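Local coordinates for protein binary enterotoxin of Clostridium perfringens component a (Clostridium perfringens, PDB 5H04) that probably transfers ADP-ribose from NAD+ to a target protein, as the enzymatic component of a binary enterotoxin, at residues E240-N245 with I277-S282; I293-R298 with L358-P363; K336-T341 with L384-Y389. One frame throughout, in Å; residues are numbered along the deposited sequence.

Interaction 1 (E240-N245 with I277-S282); sequences ELRDIN and ISNISS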
loop_
_atom_site.group_PDB
_atom_site.type_symbol
_atom_site.label_atom_id
_atom_site.label_comp_id
_atom_site.label_asym_id
_atom_site.label_seq_id
_atom_site.Cartn_x
_atom_site.Cartn_y
_atom_site.Cartn_z
ATOM N N GLU A 240 -12.221 -5.478 -31.023
ATOM C CA GLU A 240 -11.713 -5.329 -29.658
ATOM C C GLU A 240 -10.636 -4.255 -29.609
ATOM O O GLU A 240 -10.625 -3.401 -28.709
ATOM C CB GLU A 240 -11.162 -6.667 -29.142
ATOM C CG GLU A 240 -12.208 -7.703 -28.777
ATOM C CD GLU A 240 -11.597 -9.076 -28.504
ATOM O OE1 GLU A 240 -10.387 -9.270 -28.785
ATOM O OE2 GLU A 240 -12.322 -9.960 -27.986
ATOM N N LEU A 241 -9.722 -4.278 -30.584
ATOM C CA LEU A 241 -8.691 -3.250 -30.652
ATOM C C LEU A 241 -9.312 -1.882 -30.880
ATOM O O LEU A 241 -8.891 -0.891 -30.266
ATOM C CB LEU A 241 -7.684 -3.580 -31.761
ATOM C CG LEU A 241 -6.581 -2.524 -31.949
ATOM C CD1 LEU A 241 -5.758 -2.339 -30.684
ATOM C CD2 LEU A 241 -5.690 -2.883 -33.134
ATOM N N ARG A 242 -10.338 -1.817 -31.733
ATOM C CA ARG A 242 -10.982 -0.545 -32.056
ATOM C C ARG A 242 -11.658 0.064 -30.838
ATOM O O ARG A 242 -11.467 1.248 -30.541
ATOM C CB ARG A 242 -11.999 -0.734 -33.184
ATOM C CG ARG A 242 -12.793 0.529 -33.546
ATOM C CD ARG A 242 -14.052 0.174 -34.334
ATOM N NE ARG A 242 -14.989 -0.553 -33.479
ATOM C CZ ARG A 242 -15.895 -1.426 -33.910
ATOM N NH1 ARG A 242 -16.000 -1.695 -35.208
ATOM N NH2 ARG A 242 -16.690 -2.037 -33.042
ATOM N N ASP A 243 -12.457 -0.729 -30.111
ATOM C CA ASP A 243 -13.217 -0.165 -28.999
ATOM C C ASP A 243 -12.371 0.012 -27.737
ATOM O O ASP A 243 -12.668 0.898 -26.919
ATOM C CB ASP A 243 -14.450 -1.032 -28.725
ATOM C CG ASP A 243 -15.442 -1.001 -29.882
ATOM O OD1 ASP A 243 -15.269 -0.140 -30.770
ATOM O OD2 ASP A 243 -16.377 -1.831 -29.912
ATOM N N ILE A 244 -11.315 -0.789 -27.557
ATOM C CA ILE A 244 -10.321 -0.471 -26.535
ATOM C C ILE A 244 -9.711 0.898 -26.810
ATOM O O ILE A 244 -9.606 1.750 -25.917
ATOM C CB ILE A 244 -9.231 -1.559 -26.475
ATOM C CG1 ILE A 244 -9.745 -2.829 -25.778
ATOM C CG2 ILE A 244 -7.971 -1.021 -25.787
ATOM C CD1 ILE A 244 -9.864 -2.719 -24.237
ATOM N N ASN A 245 -9.300 1.127 -28.057
ATOM C CA ASN A 245 -8.678 2.401 -28.410
ATOM C C ASN A 245 -9.665 3.555 -28.295
ATOM O O ASN A 245 -9.291 4.651 -27.869
ATOM C CB ASN A 245 -8.097 2.307 -29.823
ATOM C CG ASN A 245 -6.783 1.547 -29.854
ATOM O OD1 ASN A 245 -6.051 1.527 -28.862
ATOM N ND2 ASN A 245 -6.476 0.918 -30.989
ATOM N N ILE A 277 -19.089 -1.823 -25.042
ATOM C CA ILE A 277 -18.888 -2.469 -23.748
ATOM C C ILE A 277 -18.602 -3.956 -23.927
ATOM O O ILE A 277 -17.712 -4.525 -23.269
ATOM C CB ILE A 277 -20.114 -2.231 -22.845
ATOM C CG1 ILE A 277 -20.244 -0.740 -22.515
ATOM C CG2 ILE A 277 -20.009 -3.053 -21.564
ATOM C CD1 ILE A 277 -21.589 -0.354 -21.924
ATOM N N SER A 278 -19.348 -4.611 -24.819
ATOM C CA SER A 278 -19.179 -6.042 -25.018
ATOM C C SER A 278 -17.789 -6.362 -25.553
ATOM O O SER A 278 -17.164 -7.339 -25.117
ATOM C CB SER A 278 -20.270 -6.563 -25.957
ATOM O OG SER A 278 -20.049 -7.918 -26.275
ATOM N N ASN A 279 -17.280 -5.543 -26.489
ATOM C CA ASN A 279 -15.965 -5.807 -27.076
ATOM C C ASN A 279 -14.844 -5.509 -26.086
ATOM O O ASN A 279 -13.873 -6.270 -26.003
ATOM C CB ASN A 279 -15.778 -4.993 -28.360
ATOM C CG ASN A 279 -16.634 -5.505 -29.492
ATOM O OD1 ASN A 279 -17.020 -6.673 -29.504
ATOM N ND2 ASN A 279 -16.950 -4.632 -30.449
ATOM N N ILE A 280 -14.954 -4.413 -25.328
ATOM C CA ILE A 280 -13.925 -4.104 -24.337
ATOM C C ILE A 280 -13.891 -5.192 -23.270
ATOM O O ILE A 280 -12.824 -5.703 -22.904
ATOM C CB ILE A 280 -14.174 -2.719 -23.714
ATOM C CG1 ILE A 280 -13.984 -1.614 -24.761
ATOM C CG2 ILE A 280 -13.259 -2.506 -22.482
ATOM C CD1 ILE A 280 -14.623 -0.288 -24.348
ATOM N N SER A 281 -15.067 -5.549 -22.753
ATOM C CA SER A 281 -15.153 -6.560 -21.697
ATOM C C SER A 281 -14.642 -7.914 -22.187
ATOM O O SER A 281 -13.921 -8.612 -21.465
ATOM C CB SER A 281 -16.600 -6.655 -21.200
ATOM O OG SER A 281 -16.743 -7.544 -20.097
ATOM N N SER A 282 -14.982 -8.293 -23.423
ATOM C CA SER A 282 -14.448 -9.538 -23.964
ATOM C C SER A 282 -12.928 -9.498 -24.025
ATOM O O SER A 282 -12.265 -10.488 -23.703
ATOM C CB SER A 282 -15.039 -9.811 -25.352
ATOM O OG SER A 282 -16.436 -10.059 -25.247
#

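Interaction 2 (I293-R298 with L358-P363); sequences IITYRR and LRLHLP. With NAI (1,4-dihydronicotinamide adenine dinucleotide), chain B.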
loop_
_atom_site.group_PDB
_atom_site.type_symbol
_atom_site.label_atom_id
_atom_site.label_comp_id
_atom_site.label_asym_id
_atom_site.label_seq_id
_atom_site.Cartn_x
_atom_site.Cartn_y
_atom_site.Cartn_z
ATOM N N ILE A 293 -0.699 -7.795 -8.111
ATOM C CA ILE A 293 -0.019 -6.540 -8.420
ATOM C C ILE A 293 -0.784 -5.394 -7.767
ATOM O O ILE A 293 -2.008 -5.448 -7.605
ATOM C CB ILE A 293 0.114 -6.329 -9.949
ATOM C CG1 ILE A 293 1.026 -5.128 -10.269
ATOM C CG2 ILE A 293 -1.274 -6.165 -10.600
ATOM C CD1 ILE A 293 1.406 -4.995 -11.774
ATOM N N ILE A 294 -0.050 -4.346 -7.381
ATOM C CA ILE A 294 -0.660 -3.113 -6.903
ATOM C C ILE A 294 -0.845 -2.169 -8.084
ATOM O O ILE A 294 0.098 -1.933 -8.853
ATOM C CB ILE A 294 0.209 -2.456 -5.816
ATOM C CG1 ILE A 294 0.409 -3.412 -4.629
ATOM C CG2 ILE A 294 -0.379 -1.097 -5.391
ATOM C CD1 ILE A 294 -0.864 -4.034 -4.082
ATOM N N THR A 295 -2.044 -1.604 -8.221
ATOM C CA THR A 295 -2.268 -0.557 -9.220
ATOM C C THR A 295 -2.919 0.634 -8.531
ATOM O O THR A 295 -3.319 0.553 -7.367
ATOM C CB THR A 295 -3.124 -1.034 -10.410
ATOM O OG1 THR A 295 -4.465 -1.305 -9.978
ATOM C CG2 THR A 295 -2.528 -2.277 -11.049
ATOM N N TYR A 296 -3.007 1.756 -9.251
ATOM C CA TYR A 296 -3.413 3.025 -8.656
ATOM C C TYR A 296 -4.493 3.709 -9.480
ATOM O O TYR A 296 -4.598 3.509 -10.698
ATOM C CB TYR A 296 -2.222 3.980 -8.510
ATOM C CG TYR A 296 -1.130 3.430 -7.644
ATOM C CD1 TYR A 296 -0.139 2.621 -8.178
ATOM C CD2 TYR A 296 -1.078 3.728 -6.290
ATOM C CE1 TYR A 296 0.874 2.104 -7.383
ATOM C CE2 TYR A 296 -0.066 3.210 -5.471
ATOM C CZ TYR A 296 0.909 2.411 -6.031
ATOM O OH TYR A 296 1.907 1.907 -5.241
ATOM N N ARG A 297 -5.285 4.548 -8.813
ATOM C CA ARG A 297 -6.274 5.337 -9.541
ATOM C C ARG A 297 -6.504 6.659 -8.825
ATOM O O ARG A 297 -6.727 6.680 -7.611
ATOM C CB ARG A 297 -7.605 4.575 -9.697
ATOM C CG ARG A 297 -8.692 5.414 -10.366
ATOM C CD ARG A 297 -10.011 4.638 -10.608
ATOM N NE ARG A 297 -11.084 5.577 -10.917
ATOM C CZ ARG A 297 -11.201 6.207 -12.087
ATOM N NH1 ARG A 297 -10.325 5.977 -13.056
ATOM N NH2 ARG A 297 -12.185 7.075 -12.291
ATOM N N ARG A 298 -6.425 7.763 -9.574
ATOM C CA ARG A 298 -6.855 9.055 -9.055
ATOM C C ARG A 298 -8.367 9.129 -9.217
ATOM O O ARG A 298 -8.877 9.167 -10.343
ATOM C CB ARG A 298 -6.141 10.194 -9.780
ATOM C CG ARG A 298 -4.631 10.152 -9.574
ATOM C CD ARG A 298 -4.293 10.105 -8.085
ATOM N NE ARG A 298 -2.888 9.774 -7.861
ATOM C CZ ARG A 298 -2.029 10.538 -7.199
ATOM N NH1 ARG A 298 -2.421 11.695 -6.681
ATOM N NH2 ARG A 298 -0.771 10.140 -7.051
ATOM N N LEU A 358 -6.656 5.699 -5.024
ATOM C CA LEU A 358 -6.822 4.261 -4.851
ATOM C C LEU A 358 -5.467 3.573 -4.931
ATOM O O LEU A 358 -4.688 3.835 -5.847
ATOM C CB LEU A 358 -7.744 3.704 -5.925
ATOM C CG LEU A 358 -8.156 2.228 -5.803
ATOM C CD1 LEU A 358 -9.113 2.046 -4.646
ATOM C CD2 LEU A 358 -8.792 1.724 -7.102
ATOM N N ARG A 359 -5.181 2.700 -3.964
ATOM C CA ARG A 359 -4.006 1.828 -3.987
ATOM C C ARG A 359 -4.578 0.419 -3.928
ATOM O O ARG A 359 -4.932 -0.057 -2.849
ATOM C CB ARG A 359 -3.047 2.098 -2.816
ATOM C CG ARG A 359 -1.823 1.174 -2.827
ATOM C CD ARG A 359 -0.623 1.758 -2.082
ATOM N NE ARG A 359 -0.867 1.877 -0.647
ATOM C CZ ARG A 359 -0.005 2.441 0.184
ATOM N NH1 ARG A 359 1.137 2.927 -0.290
ATOM N NH2 ARG A 359 -0.291 2.535 1.473
ATOM N N LEU A 360 -4.681 -0.240 -5.080
ATOM C CA LEU A 360 -5.545 -1.411 -5.238
ATOM C C LEU A 360 -4.709 -2.674 -5.318
ATOM O O LEU A 360 -3.835 -2.797 -6.183
ATOM C CB LEU A 360 -6.415 -1.263 -6.484
ATOM C CG LEU A 360 -7.300 -2.441 -6.891
ATOM C CD1 LEU A 360 -8.455 -2.643 -5.920
ATOM C CD2 LEU A 360 -7.823 -2.239 -8.313
ATOM N N HIS A 361 -4.997 -3.624 -4.436
ATOM C CA HIS A 361 -4.473 -4.967 -4.600
ATOM C C HIS A 361 -5.293 -5.648 -5.687
ATOM O O HIS A 361 -6.480 -5.929 -5.491
ATOM C CB HIS A 361 -4.535 -5.745 -3.287
ATOM C CG HIS A 361 -4.160 -7.182 -3.444
ATOM N ND1 HIS A 361 -2.881 -7.642 -3.220
ATOM C CD2 HIS A 361 -4.878 -8.254 -3.860
ATOM C CE1 HIS A 361 -2.834 -8.941 -3.462
ATOM N NE2 HIS A 361 -4.031 -9.336 -3.855
ATOM N N LEU A 362 -4.653 -5.918 -6.831
ATOM C CA LEU A 362 -5.282 -6.529 -7.998
ATOM C C LEU A 362 -4.853 -7.987 -8.071
ATOM O O LEU A 362 -3.710 -8.272 -8.448
ATOM C CB LEU A 362 -4.869 -5.775 -9.266
ATOM C CG LEU A 362 -5.464 -6.243 -10.593
ATOM C CD1 LEU A 362 -6.985 -6.205 -10.542
ATOM C CD2 LEU A 362 -4.937 -5.383 -11.761
ATOM N N PRO A 363 -5.712 -8.939 -7.733
ATOM C CA PRO A 363 -5.245 -10.319 -7.569
ATOM C C PRO A 363 -4.905 -10.998 -8.880
ATOM O O PRO A 363 -5.457 -10.697 -9.946
ATOM C CB PRO A 363 -6.426 -11.024 -6.889
ATOM C CG PRO A 363 -7.248 -9.967 -6.332
ATOM C CD PRO A 363 -7.079 -8.759 -7.227
HETATM P PA NAI B . -13.558 7.668 -15.718
HETATM O O1A NAI B . -14.674 7.314 -16.749
HETATM O O2A NAI B . -13.252 6.491 -14.776
HETATM O O5B NAI B . -14.014 8.919 -14.789
HETATM C C5B NAI B . -14.446 10.157 -15.326
HETATM C C4B NAI B . -15.401 10.783 -14.262
HETATM O O4B NAI B . -16.516 9.746 -13.930
HETATM C C3B NAI B . -14.790 11.019 -13.169
HETATM O O3B NAI B . -15.275 12.236 -12.540
HETATM C C2B NAI B . -15.151 9.770 -12.150
HETATM O O2B NAI B . -14.984 10.225 -10.776
HETATM C C1B NAI B . -16.343 9.419 -12.429
HETATM N N9A NAI B . -16.515 7.966 -12.286
HETATM C C8A NAI B . -15.810 6.978 -12.889
HETATM N N7A NAI B . -16.329 5.788 -12.435
HETATM C C5A NAI B . -17.353 6.072 -11.557
HETATM C C6A NAI B . -18.186 5.248 -10.835
HETATM N N6A NAI B . -18.314 3.839 -10.712
HETATM N N1A NAI B . -19.124 5.791 -10.024
HETATM C C2A NAI B . -19.238 7.149 -9.922
HETATM N N3A NAI B . -18.416 7.979 -10.650
HETATM C C4A NAI B . -17.479 7.430 -11.462
HETATM O O3 NAI B . -12.235 8.133 -16.489
HETATM P PN NAI B . -11.011 8.972 -15.875
HETATM O O1N NAI B . -10.589 8.497 -14.543
HETATM O O2N NAI B . -11.336 10.475 -15.752
HETATM O O5D NAI B . -9.801 8.707 -16.892
HETATM C C5D NAI B . -9.823 9.271 -18.150
HETATM C C4D NAI B . -8.735 8.732 -18.950
HETATM O O4D NAI B . -7.589 8.775 -18.273
HETATM C C3D NAI B . -9.015 7.145 -19.346
HETATM O O3D NAI B . -8.488 6.932 -20.740
HETATM C C2D NAI B . -8.377 6.491 -18.513
HETATM O O2D NAI B . -8.012 5.131 -18.985
HETATM C C1D NAI B . -7.055 7.390 -18.258
HETATM N N1N NAI B . -6.458 7.126 -17.112
HETATM C C2N NAI B . -7.103 7.348 -15.846
HETATM C C3N NAI B . -6.339 7.085 -14.550
HETATM C C7N NAI B . -6.810 7.609 -13.241
HETATM O O7N NAI B . -6.038 7.502 -12.267
HETATM N N7N NAI B . -8.073 8.206 -13.102
HETATM C C4N NAI B . -5.070 6.229 -14.560
HETATM C C5N NAI B . -4.309 6.387 -15.872
HETATM C C6N NAI B . -5.109 6.621 -17.148
HETATM O O HOH W 1 2.641 2.221 -2.663
#

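Interaction 3 (K336-T341 with L384-Y389); sequences KTFIST and LIDHGY. With NAI (1,4-dihydronicotinamide adenine dinucleotide), chain B.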
loop_
_atom_site.group_PDB
_atom_site.type_symbol
_atom_site.label_atom_id
_atom_site.label_comp_id
_atom_site.label_asym_id
_atom_site.label_seq_id
_atom_site.Cartn_x
_atom_site.Cartn_y
_atom_site.Cartn_z
ATOM N N LYS A 336 -19.674 -0.616 -11.051
ATOM C CA LYS A 336 -20.377 -0.926 -12.289
ATOM C C LYS A 336 -19.567 -0.572 -13.523
ATOM O O LYS A 336 -19.849 -1.097 -14.608
ATOM C CB LYS A 336 -21.713 -0.182 -12.336
ATOM C CG LYS A 336 -22.571 -0.402 -11.104
ATOM C CD LYS A 336 -23.865 0.399 -11.169
ATOM C CE LYS A 336 -24.808 -0.161 -12.218
ATOM N NZ LYS A 336 -26.124 0.539 -12.184
ATOM N N THR A 337 -18.567 0.285 -13.377
ATOM C CA THR A 337 -17.809 0.808 -14.502
ATOM C C THR A 337 -16.603 -0.070 -14.801
ATOM O O THR A 337 -16.181 -0.896 -13.983
ATOM C CB THR A 337 -17.342 2.236 -14.190
ATOM O OG1 THR A 337 -16.752 2.261 -12.884
ATOM C CG2 THR A 337 -18.511 3.204 -14.219
ATOM N N PHE A 338 -16.037 0.112 -15.993
ATOM C CA PHE A 338 -14.651 -0.295 -16.161
ATOM C C PHE A 338 -13.806 0.558 -15.219
ATOM O O PHE A 338 -14.157 1.698 -14.911
ATOM C CB PHE A 338 -14.170 -0.113 -17.614
ATOM C CG PHE A 338 -14.871 -0.978 -18.616
ATOM C CD1 PHE A 338 -14.624 -2.346 -18.670
ATOM C CD2 PHE A 338 -15.742 -0.415 -19.551
ATOM C CE1 PHE A 338 -15.262 -3.150 -19.601
ATOM C CE2 PHE A 338 -16.384 -1.207 -20.502
ATOM C CZ PHE A 338 -16.152 -2.583 -20.525
ATOM N N ILE A 339 -12.701 0.002 -14.734
ATOM C CA ILE A 339 -11.816 0.722 -13.822
ATOM C C ILE A 339 -10.510 1.023 -14.543
ATOM O O ILE A 339 -9.692 0.118 -14.772
ATOM C CB ILE A 339 -11.533 -0.056 -12.536
ATOM C CG1 ILE A 339 -12.831 -0.668 -11.978
ATOM C CG2 ILE A 339 -10.862 0.887 -11.530
ATOM C CD1 ILE A 339 -12.629 -1.481 -10.692
ATOM N N SER A 340 -10.289 2.302 -14.853
ATOM C CA SER A 340 -8.996 2.747 -15.371
ATOM C C SER A 340 -8.023 2.958 -14.210
ATOM O O SER A 340 -8.249 3.820 -13.352
ATOM C CB SER A 340 -9.149 4.036 -16.178
ATOM O OG SER A 340 -9.754 3.774 -17.442
ATOM N N THR A 341 -6.946 2.171 -14.182
ATOM C CA THR A 341 -5.894 2.277 -13.177
ATOM C C THR A 341 -4.553 2.427 -13.885
ATOM O O THR A 341 -4.449 2.309 -15.107
ATOM C CB THR A 341 -5.847 1.058 -12.235
ATOM O OG1 THR A 341 -5.303 -0.072 -12.939
ATOM C CG2 THR A 341 -7.235 0.714 -11.719
ATOM N N LEU A 384 -6.456 -1.610 -17.316
ATOM C CA LEU A 384 -7.900 -1.455 -17.394
ATOM C C LEU A 384 -8.554 -2.710 -16.837
ATOM O O LEU A 384 -8.254 -3.820 -17.296
ATOM C CB LEU A 384 -8.333 -1.255 -18.849
ATOM C CG LEU A 384 -9.806 -0.983 -19.131
ATOM C CD1 LEU A 384 -10.242 0.261 -18.376
ATOM C CD2 LEU A 384 -10.020 -0.809 -20.643
ATOM N N ILE A 385 -9.482 -2.533 -15.897
ATOM C CA ILE A 385 -10.126 -3.652 -15.207
ATOM C C ILE A 385 -11.565 -3.781 -15.696
ATOM O O ILE A 385 -12.254 -2.771 -15.905
ATOM C CB ILE A 385 -10.070 -3.469 -13.672
ATOM C CG1 ILE A 385 -8.622 -3.247 -13.206
ATOM C CG2 ILE A 385 -10.653 -4.706 -12.985
ATOM C CD1 ILE A 385 -8.489 -2.840 -11.707
ATOM N N ASP A 386 -12.014 -5.030 -15.896
ATOM C CA ASP A 386 -13.370 -5.312 -16.365
ATOM C C ASP A 386 -14.407 -4.726 -15.407
ATOM O O ASP A 386 -14.150 -4.523 -14.215
ATOM C CB ASP A 386 -13.571 -6.836 -16.492
ATOM C CG ASP A 386 -14.635 -7.243 -17.528
ATOM O OD1 ASP A 386 -15.199 -6.380 -18.241
ATOM O OD2 ASP A 386 -14.896 -8.474 -17.645
ATOM N N HIS A 387 -15.600 -4.468 -15.938
ATOM C CA HIS A 387 -16.666 -3.917 -15.120
ATOM C C HIS A 387 -17.301 -5.014 -14.264
ATOM O O HIS A 387 -17.211 -6.211 -14.564
ATOM C CB HIS A 387 -17.727 -3.254 -16.002
ATOM C CG HIS A 387 -18.468 -4.217 -16.873
ATOM N ND1 HIS A 387 -19.680 -4.766 -16.512
ATOM C CD2 HIS A 387 -18.170 -4.729 -18.091
ATOM C CE1 HIS A 387 -20.094 -5.581 -17.468
ATOM N NE2 HIS A 387 -19.195 -5.578 -18.436
ATOM N N GLY A 388 -17.942 -4.591 -13.180
ATOM C CA GLY A 388 -18.697 -5.497 -12.343
ATOM C C GLY A 388 -17.930 -6.147 -11.214
ATOM O O GLY A 388 -18.432 -7.116 -10.629
ATOM N N TYR A 389 -16.719 -5.682 -10.911
ATOM C CA TYR A 389 -16.018 -6.117 -9.711
ATOM C C TYR A 389 -16.455 -5.252 -8.530
ATOM O O TYR A 389 -17.359 -4.418 -8.652
ATOM C CB TYR A 389 -14.506 -6.048 -9.917
ATOM C CG TYR A 389 -13.894 -7.181 -10.721
ATOM C CD1 TYR A 389 -13.779 -8.459 -10.186
ATOM C CD2 TYR A 389 -13.376 -6.952 -11.986
ATOM C CE1 TYR A 389 -13.193 -9.480 -10.905
ATOM C CE2 TYR A 389 -12.789 -7.967 -12.718
ATOM C CZ TYR A 389 -12.700 -9.222 -12.176
ATOM O OH TYR A 389 -12.107 -10.210 -12.903
HETATM P PA NAI B . -13.558 7.668 -15.718
HETATM O O1A NAI B . -14.674 7.314 -16.749
HETATM O O2A NAI B . -13.252 6.491 -14.776
HETATM O O5B NAI B . -14.014 8.919 -14.789
HETATM C C5B NAI B . -14.446 10.157 -15.326
HETATM C C4B NAI B . -15.401 10.783 -14.262
HETATM O O4B NAI B . -16.516 9.746 -13.930
HETATM C C3B NAI B . -14.790 11.019 -13.169
HETATM O O3B NAI B . -15.275 12.236 -12.540
HETATM C C2B NAI B . -15.151 9.770 -12.150
HETATM O O2B NAI B . -14.984 10.225 -10.776
HETATM C C1B NAI B . -16.343 9.419 -12.429
HETATM N N9A NAI B . -16.515 7.966 -12.286
HETATM C C8A NAI B . -15.810 6.978 -12.889
HETATM N N7A NAI B . -16.329 5.788 -12.435
HETATM C C5A NAI B . -17.353 6.072 -11.557
HETATM C C6A NAI B . -18.186 5.248 -10.835
HETATM N N6A NAI B . -18.314 3.839 -10.712
HETATM N N1A NAI B . -19.124 5.791 -10.024
HETATM C C2A NAI B . -19.238 7.149 -9.922
HETATM N N3A NAI B . -18.416 7.979 -10.650
HETATM C C4A NAI B . -17.479 7.430 -11.462
HETATM O O3 NAI B . -12.235 8.133 -16.489
HETATM P PN NAI B . -11.011 8.972 -15.875
HETATM O O1N NAI B . -10.589 8.497 -14.543
HETATM O O2N NAI B . -11.336 10.475 -15.752
HETATM O O5D NAI B . -9.801 8.707 -16.892
HETATM C C5D NAI B . -9.823 9.271 -18.150
HETATM C C4D NAI B . -8.735 8.732 -18.950
HETATM O O4D NAI B . -7.589 8.775 -18.273
HETATM C C3D NAI B . -9.015 7.145 -19.346
HETATM O O3D NAI B . -8.488 6.932 -20.740
HETATM C C2D NAI B . -8.377 6.491 -18.513
HETATM O O2D NAI B . -8.012 5.131 -18.985
HETATM C C1D NAI B . -7.055 7.390 -18.258
HETATM N N1N NAI B . -6.458 7.126 -17.112
HETATM C C2N NAI B . -7.103 7.348 -15.846
HETATM C C3N NAI B . -6.339 7.085 -14.550
HETATM C C7N NAI B . -6.810 7.609 -13.241
HETATM O O7N NAI B . -6.038 7.502 -12.267
HETATM N N7N NAI B . -8.073 8.206 -13.102
HETATM C C4N NAI B . -5.070 6.229 -14.560
HETATM C C5N NAI B . -4.309 6.387 -15.872
HETATM C C6N NAI B . -5.109 6.621 -17.148
HETATM O O HOH W 2 -21.473 -3.327 -14.671
#

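Interaction 1 (E240-N245 with I277-S282)
D243 and I244 of helix 238-261 meet N279 and I280 of helix 270-284 in a helix-helix crossing near one end of the C-terminal ADP-ribosyltransferase-like half of the chain. The two short axes pass 8.3 Å apart at 102°, almost perpendicular, with a polar pair on one side and an apolar pair on the other. N279 ND2 donates to D243 OD2 at 2.9 Å, nearly straight (163°), leaving the plane of its own amide only slightly but reaching the carboxylate from above. R242 holds that carboxylate from within its own helix. Its NE bonds OD1 of D243 at 2.8 Å, and its NH2 approaches OD2 from the same face as the N279 amide. Three donors thus fix the rotation of D243 and would favour its charged form; a carboxylate, with two oxygens to offer, suits a place that collects three N-H groups. Beside this network, I280 CD1 rests 3.4 Å from D243 O, while its other branch, CG2, touches I244 CD1 at 3.8 Å; a beta-branched residue can serve both neighbours. With CG beside its backbone N (chi1 -74°), E240 runs extended past the second helix, and CG lies 3.5 Å from N279 O. Its OE1 turns back to T237 N, like the glutamate of a capping box near the helix start, and forms a salt bridge with K286. I244 and I280 both lean on L384 of strand 382-385, and I280 also meets F338 in the loop before strand 339-342.

Interaction 2 (I293-R298 with L358-P363)
R297 and L358 exchange two backbone hydrogen bonds, the shorter from L358 N to R297 O at 2.8 Å, and T295 with L360 and I293 with L362 repeat the pattern. These three hydrogen-bonded pairs join strand 293-299, at the edge of a five-stranded mixed sheet of the ADP-ribosyltransferase fold, to strand 356-362 in antiparallel register. Past this pairing, the end of strand 293-299 reaches the dinucleotide. R298 holds the carboxamide through its backbone alone: R298 N donates to O7N at 2.7 Å, and N7N donates back to R298 O at 3.0 Å, a two-bond match that fixes the amide plane. The extended chain of R297, CG anti to the backbone N (chi1 176°), carries its guanidinium to the diphosphate, where NH1 bonds O1N at 2.9 Å and NH2 makes weak hydrogen bonds to O1N of the nicotinamide-side phosphate and to O2A of the adenine-side one. NE is paired with E303, which orients the group. Arginine's length spans the distance from strand to phosphates, and its charge suits their oxygens.

On the face of R297 the packing is aliphatic: R297 CB lies 3.9 Å from L358 CB, and CG2 of I293 lies beside the side chain of L362. Branched residues fill this side, where L360 and L362 also touch I385. The other face turns toward the N-terminal half. There I294 CG2 packs on R359 CG at 3.7 Å, and the chain of R359 runs alongside Y296, its guanidinium paired with D415 and D136. Y296 OH, already bonded to N213, also accepts from a water in the plane of its ring, and that water in turn accepts from R359 NH1 at 2.9 Å.

Interaction 3 (K336-T341 with L384-Y389)
L384 puts one methyl, CD1, 3.7 Å from S340 OG and also against F338 CB. I385 forms the hydrogen-bonded pair with I339: I385 N bonds I339 O at 2.9 Å and I339 N returns the bond, while their CB atoms meet and I385 CD1 touches T341 CG2 where the two side chains cross at about a right angle. The pairing ends at D386, whose OD1 lies at the edge of the F338 ring, 3.5 Å from CE1, and is bonded to S281. With CG between the backbone N and the carbonyl carbon (chi1 66°), the H387 ring comes up to F338 and presents its edge to the face in an offset T-shaped pair, planes 88° apart. Its ND1 shares a water with K336 O. At phi 90° a side chain would press on the carbonyl O of the residue before, so glycine suits G388. T337 OG1 accepts from the adenine N6A at 3.1 Å, and S340 OG lies 2.7 Å from the ribose hydroxyl O2D. S340 and T341 probably correspond to the first two residues of the STS motif of ADP-ribosyltransferases, set on a strand that lines the NAD pocket beside the strand of E382.

Overall arrangement
Interaction 3 lies between the other two. Its centre is about 13 Å from that of interaction 1, which touches it where S281 OG meets D386 OD1 at 2.7 Å and I280 CG2 packs on F338 CZ. Toward interaction 2, about 12 Å away between centres, R297 NH1 lies 3.0 Å from S340 O, so the phosphate-binding arginine is also held by the neighbouring sheet, and L360 meets I385. Interactions 2 and 3 both touch the dinucleotide, the former at nicotinamide and phosphates, the latter at the adenine and the nicotinamide ribose. Interaction 1 does not: the side chain of I244 stays about 9 Å from it, although L248, a few residues further along its helix, belongs to the pocket.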